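N-glycosylase/DNA lyase (Methanocaldococcus jannaschii, PDB 3FHF) belongs to the helix-hairpin-helix superfamily of DNA glycosylases and lyases and folds as a predominantly helical single chain without beta strands. Local coordinates at residues 46-51 against 139-144; 76-81 against 99-104. All blocks are in the same frame, centred on the assembly; numbering follows the deposited sequence.

Contact 1: residues 46-51 against 139-144; sequences KELCFC and SHFLRN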
# COMPACT_ATOMS: atom_id res chain seq x y z
N LYS A 46 12.32 -3.03 6.14
CA LYS A 46 11.59 -4.30 6.11
C LYS A 46 10.19 -4.08 5.52
O LYS A 46 9.67 -4.95 4.83
CB LYS A 46 11.44 -4.90 7.51
CG LYS A 46 12.57 -5.82 7.95
CD LYS A 46 13.83 -5.06 8.30
CE LYS A 46 14.76 -5.91 9.15
NZ LYS A 46 15.95 -5.15 9.61
N GLU A 47 9.58 -2.94 5.82
CA GLU A 47 8.25 -2.65 5.29
C GLU A 47 8.33 -2.36 3.81
O GLU A 47 7.40 -2.65 3.06
CB GLU A 47 7.62 -1.45 6.00
CG GLU A 47 7.10 -1.78 7.38
CD GLU A 47 6.06 -2.89 7.36
OE1 GLU A 47 4.98 -2.70 6.76
OE2 GLU A 47 6.32 -3.95 7.95
N LEU A 48 9.45 -1.78 3.38
CA LEU A 48 9.63 -1.48 1.97
C LEU A 48 9.70 -2.81 1.21
O LEU A 48 9.17 -2.94 0.11
CB LEU A 48 10.93 -0.70 1.75
CG LEU A 48 11.25 -0.35 0.29
CD1 LEU A 48 10.23 0.66 -0.24
CD2 LEU A 48 12.64 0.23 0.21
N CYS A 49 10.35 -3.80 1.83
CA CYS A 49 10.49 -5.11 1.22
C CYS A 49 9.15 -5.83 1.20
O CYS A 49 8.87 -6.57 0.26
CB CYS A 49 11.53 -5.93 1.98
SG CYS A 49 13.21 -5.29 1.76
N PHE A 50 8.34 -5.60 2.23
CA PHE A 50 7.01 -6.20 2.29
C PHE A 50 6.24 -5.73 1.05
O PHE A 50 5.56 -6.52 0.39
CB PHE A 50 6.26 -5.73 3.54
CG PHE A 50 4.77 -5.99 3.49
CD1 PHE A 50 4.27 -7.28 3.68
CD2 PHE A 50 3.88 -4.96 3.22
CE1 PHE A 50 2.90 -7.53 3.60
CE2 PHE A 50 2.51 -5.20 3.13
CZ PHE A 50 2.02 -6.49 3.32
N CYS A 51 6.35 -4.44 0.75
CA CYS A 51 5.65 -3.87 -0.39
C CYS A 51 6.23 -4.34 -1.72
O CYS A 51 5.50 -4.50 -2.69
CB CYS A 51 5.66 -2.34 -0.29
SG CYS A 51 4.68 -1.72 1.11
N SER A 139 3.05 4.12 -2.72
CA SER A 139 1.93 4.61 -1.93
C SER A 139 1.63 3.64 -0.79
O SER A 139 1.36 4.05 0.34
CB SER A 139 0.69 4.75 -2.82
OG SER A 139 0.97 5.58 -3.94
N HIS A 140 1.67 2.35 -1.11
CA HIS A 140 1.40 1.30 -0.14
C HIS A 140 2.42 1.41 1.00
O HIS A 140 2.06 1.39 2.19
CB HIS A 140 1.51 -0.06 -0.84
CG HIS A 140 1.04 -1.21 -0.02
ND1 HIS A 140 1.24 -2.53 -0.39
CD2 HIS A 140 0.37 -1.26 1.16
CE1 HIS A 140 0.71 -3.33 0.51
NE2 HIS A 140 0.17 -2.58 1.46
N PHE A 141 3.69 1.56 0.63
CA PHE A 141 4.77 1.69 1.60
C PHE A 141 4.58 2.92 2.50
O PHE A 141 4.63 2.81 3.72
CB PHE A 141 6.11 1.79 0.86
CG PHE A 141 7.27 2.20 1.74
CD1 PHE A 141 7.71 1.37 2.77
CD2 PHE A 141 7.89 3.42 1.56
CE1 PHE A 141 8.76 1.75 3.61
CE2 PHE A 141 8.96 3.82 2.40
CZ PHE A 141 9.39 2.98 3.42
N LEU A 142 4.34 4.07 1.89
CA LEU A 142 4.15 5.30 2.66
C LEU A 142 2.96 5.21 3.61
O LEU A 142 3.02 5.70 4.74
CB LEU A 142 4.01 6.48 1.71
CG LEU A 142 5.30 6.81 0.93
CD1 LEU A 142 5.02 7.88 -0.09
CD2 LEU A 142 6.39 7.28 1.91
N ARG A 143 1.89 4.57 3.16
CA ARG A 143 0.70 4.39 4.00
C ARG A 143 1.10 3.51 5.20
O ARG A 143 0.80 3.83 6.36
CB ARG A 143 -0.42 3.70 3.21
CG ARG A 143 -1.84 3.77 3.83
CD ARG A 143 -1.99 2.86 5.05
NE ARG A 143 -1.82 1.45 4.70
CZ ARG A 143 -2.75 0.70 4.12
NH1 ARG A 143 -3.93 1.22 3.83
NH2 ARG A 143 -2.49 -0.57 3.82
N ASN A 144 1.79 2.41 4.92
CA ASN A 144 2.18 1.48 5.96
C ASN A 144 3.18 2.02 7.00
O ASN A 144 3.32 1.43 8.08
CB ASN A 144 2.67 0.17 5.33
CG ASN A 144 1.50 -0.68 4.83
OD1 ASN A 144 0.39 -0.20 4.70
ND2 ASN A 144 1.76 -1.95 4.55
O HOH W 1 3.10 -1.32 8.55
O HOH W 2 2.73 -2.89 -2.79
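Phe141 brings the CD1-CE1 side of its ring against the backbone of Leu48, where helix 41-54 meets helix 135-144; helices 119-129 and 135-144, joined by a short turn, are consistent with the helix-hairpin-helix motif of this superfamily. The short segments run roughly antiparallel, at 141° between their N-to-C directions, and their axes approach to 9.0 Å. Every touching residue is buried.

Outward along Phe141, CB packs against Cys51 SG at 3.8 Å. With CG anti to the backbone N (chi1 168°), the ring is directed past Leu48: CG and CD2 lie under the methyl CD1 of Leu48, which stands over the ring centre, 12° off the normal, a CH-pi contact. Phe141 CD1 lies 3.5 Å from Leu48 CA, and Phe141 CE1 reaches Leu48 N at 3.6 Å. The ring edge lies near the carbonyl carbon C of Glu47. Leu126, Ile109 and Val113 also touch the ring.

Cys51 SG sits beside Phe141 and over one face of the His140 ring, 4.0 Å from the imidazole centroid. Phe50 CE2 comes within 3.7 Å of His140 CE1; these rings meet obliquely.

The polar side of the interface gathers around the C-terminal residue: Lys214 OXT accepts from His140 NE2 and Asn144 ND2, while Lys214 NZ pairs with Glu47 OE2, which also accepts from Gln66. Asn144 OD1 takes both NE and NH2 of Arg143, a side-on grip within the guanidinium plane; together with the ND2 bond, this sets the amide's rotation. Two waters bridge the helices: one donates to Glu47 OE1 and Asn144 O, the other donates to Cys51 O and is hydrogen-bonded to His140 ND1, its O 2.8 Å away in the imidazole plane.

Contact 2: residues 76-81 against 99-104; sequences LPREEL and YIVLAR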
# COMPACT_ATOMS: atom_id res chain seq x y z
N LEU A 76 21.21 -11.09 4.09
CA LEU A 76 21.32 -12.21 3.16
C LEU A 76 21.87 -11.87 1.78
O LEU A 76 21.47 -10.88 1.17
CB LEU A 76 19.96 -12.89 2.99
CG LEU A 76 19.35 -13.60 4.19
CD1 LEU A 76 17.89 -13.91 3.91
CD2 LEU A 76 20.13 -14.88 4.49
N PRO A 77 22.80 -12.69 1.27
CA PRO A 77 23.35 -12.42 -0.06
C PRO A 77 22.30 -12.79 -1.11
O PRO A 77 21.40 -13.58 -0.83
CB PRO A 77 24.59 -13.32 -0.11
CG PRO A 77 24.19 -14.47 0.74
CD PRO A 77 23.52 -13.79 1.92
N ARG A 78 22.42 -12.20 -2.29
CA ARG A 78 21.48 -12.45 -3.39
C ARG A 78 20.99 -13.90 -3.43
O ARG A 78 19.78 -14.16 -3.34
CB ARG A 78 22.17 -12.13 -4.72
CG ARG A 78 21.28 -12.24 -5.94
CD ARG A 78 20.56 -10.93 -6.21
NE ARG A 78 20.27 -10.75 -7.63
CZ ARG A 78 19.39 -11.47 -8.32
NH1 ARG A 78 18.69 -12.43 -7.73
NH2 ARG A 78 19.21 -11.23 -9.61
N GLU A 79 21.93 -14.83 -3.57
CA GLU A 79 21.62 -16.25 -3.66
C GLU A 79 20.81 -16.82 -2.51
O GLU A 79 19.87 -17.58 -2.73
CB GLU A 79 22.92 -17.05 -3.81
CG GLU A 79 23.99 -16.74 -2.77
CD GLU A 79 24.89 -15.59 -3.17
OE1 GLU A 79 24.37 -14.50 -3.52
OE2 GLU A 79 26.13 -15.76 -3.14
N GLU A 80 21.17 -16.47 -1.28
CA GLU A 80 20.44 -16.98 -0.12
C GLU A 80 19.03 -16.42 0.01
O GLU A 80 18.13 -17.11 0.48
CB GLU A 80 21.22 -16.71 1.16
CG GLU A 80 22.53 -17.47 1.26
CD GLU A 80 22.96 -17.73 2.69
OE1 GLU A 80 23.14 -16.75 3.44
OE2 GLU A 80 23.10 -18.91 3.05
N LEU A 81 18.84 -15.18 -0.42
CA LEU A 81 17.53 -14.55 -0.35
C LEU A 81 16.62 -15.13 -1.41
O LEU A 81 15.44 -15.41 -1.17
CB LEU A 81 17.65 -13.04 -0.55
CG LEU A 81 16.34 -12.24 -0.46
CD1 LEU A 81 15.66 -12.50 0.88
CD2 LEU A 81 16.65 -10.76 -0.62
N TYR A 99 15.51 -6.94 -6.70
CA TYR A 99 15.03 -5.61 -6.33
C TYR A 99 15.42 -5.26 -4.90
O TYR A 99 15.90 -4.16 -4.61
CB TYR A 99 13.51 -5.52 -6.45
CG TYR A 99 12.95 -5.73 -7.84
CD1 TYR A 99 13.67 -5.36 -8.98
CD2 TYR A 99 11.66 -6.24 -8.02
CE1 TYR A 99 13.12 -5.50 -10.26
CE2 TYR A 99 11.11 -6.39 -9.29
CZ TYR A 99 11.84 -6.02 -10.40
OH TYR A 99 11.29 -6.17 -11.65
N ILE A 100 15.19 -6.21 -4.00
CA ILE A 100 15.50 -6.02 -2.59
C ILE A 100 16.97 -5.71 -2.35
O ILE A 100 17.31 -4.76 -1.64
CB ILE A 100 15.08 -7.25 -1.76
CG1 ILE A 100 13.55 -7.36 -1.76
CG2 ILE A 100 15.61 -7.14 -0.33
CD1 ILE A 100 13.01 -8.63 -1.12
N VAL A 101 17.84 -6.52 -2.94
CA VAL A 101 19.28 -6.32 -2.78
C VAL A 101 19.68 -4.94 -3.30
O VAL A 101 20.46 -4.23 -2.65
CB VAL A 101 20.09 -7.40 -3.55
CG1 VAL A 101 21.58 -7.13 -3.43
CG2 VAL A 101 19.74 -8.79 -3.02
N LEU A 102 19.16 -4.57 -4.46
CA LEU A 102 19.47 -3.27 -5.05
C LEU A 102 18.99 -2.12 -4.18
O LEU A 102 19.65 -1.09 -4.08
CB LEU A 102 18.84 -3.15 -6.44
CG LEU A 102 19.38 -4.08 -7.53
CD1 LEU A 102 18.54 -3.95 -8.79
CD2 LEU A 102 20.84 -3.74 -7.81
N ALA A 103 17.84 -2.32 -3.53
CA ALA A 103 17.27 -1.29 -2.67
C ALA A 103 18.13 -1.04 -1.45
O ALA A 103 17.96 -0.04 -0.76
CB ALA A 103 15.86 -1.69 -2.23
N ARG A 104 19.06 -1.94 -1.19
CA ARG A 104 19.93 -1.80 -0.02
C ARG A 104 20.79 -0.55 -0.00
O ARG A 104 21.25 -0.13 1.06
CB ARG A 104 20.80 -3.05 0.12
CG ARG A 104 20.01 -4.27 0.56
CD ARG A 104 20.86 -5.52 0.59
NE ARG A 104 20.06 -6.69 0.96
CZ ARG A 104 20.54 -7.94 0.97
NH1 ARG A 104 21.80 -8.17 0.62
NH2 ARG A 104 19.75 -8.94 1.33
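Arg104, in segment 99-104, reaches across to the backbone carbonyl of Leu76, the first residue beyond helix 72-75. The chain, extended from CG to NE, carries the guanidinium to Leu76, where both terminal nitrogens meet one oxygen end-on. NH2 donates to Leu76 O at 2.6 Å, in the carbonyl plane on a lone pair, and NH1 donates to the same oxygen at 2.8 Å from a position tilted 33° out of that plane. The grip is bifurcated at Leu76 O, and sharing one acceptor bends the bonds, to an N-H...O angle of 136° at NH1. Leu76 O lies only 2° out of the guanidinium plane. NE is satisfied separately by Phe73 O, within helix 72-75.

Val101 CG2 stands over the centre of one guanidinium face, 4.1 Å above it, and also meets Arg78 CD at 3.9 Å. Next to this, Leu81 CD2 packs on Ile100 CG2 at 3.8 Å, while Ile69 of helix 59-69 touches both Leu81 and Leu76. Pro77 occupies the N-cap position of helix 78-87, and its carbonyl O accepts from Leu81 N.

The carbonyls of Phe73 and Leu76, in and just after helix 72-75, thus offer partial negative charge that probably stabilises the guanidinium charge.

Along the chain the order is 46-51, 76-81, 99-104, 139-144, so both segments of contact 2 fall between the two halves of contact 1. Their centres lie about 17 Å apart: contact 1 is about 6 Å from the centre of the chain, contact 2 about 21 Å, toward its periphery. Helix 41-54 connects them. Its Glu47, Leu48, Phe50 and Cys51 touch helix 135-144, whereas Cys49, whose CB points away from that helix, packs its SG on Ile100 CG2 of helix 93-103 at 3.7 Å. Different sides of one helix therefore join helix 93-103 of contact 2 to helix 135-144, the probable second helix of the helix-hairpin-helix motif.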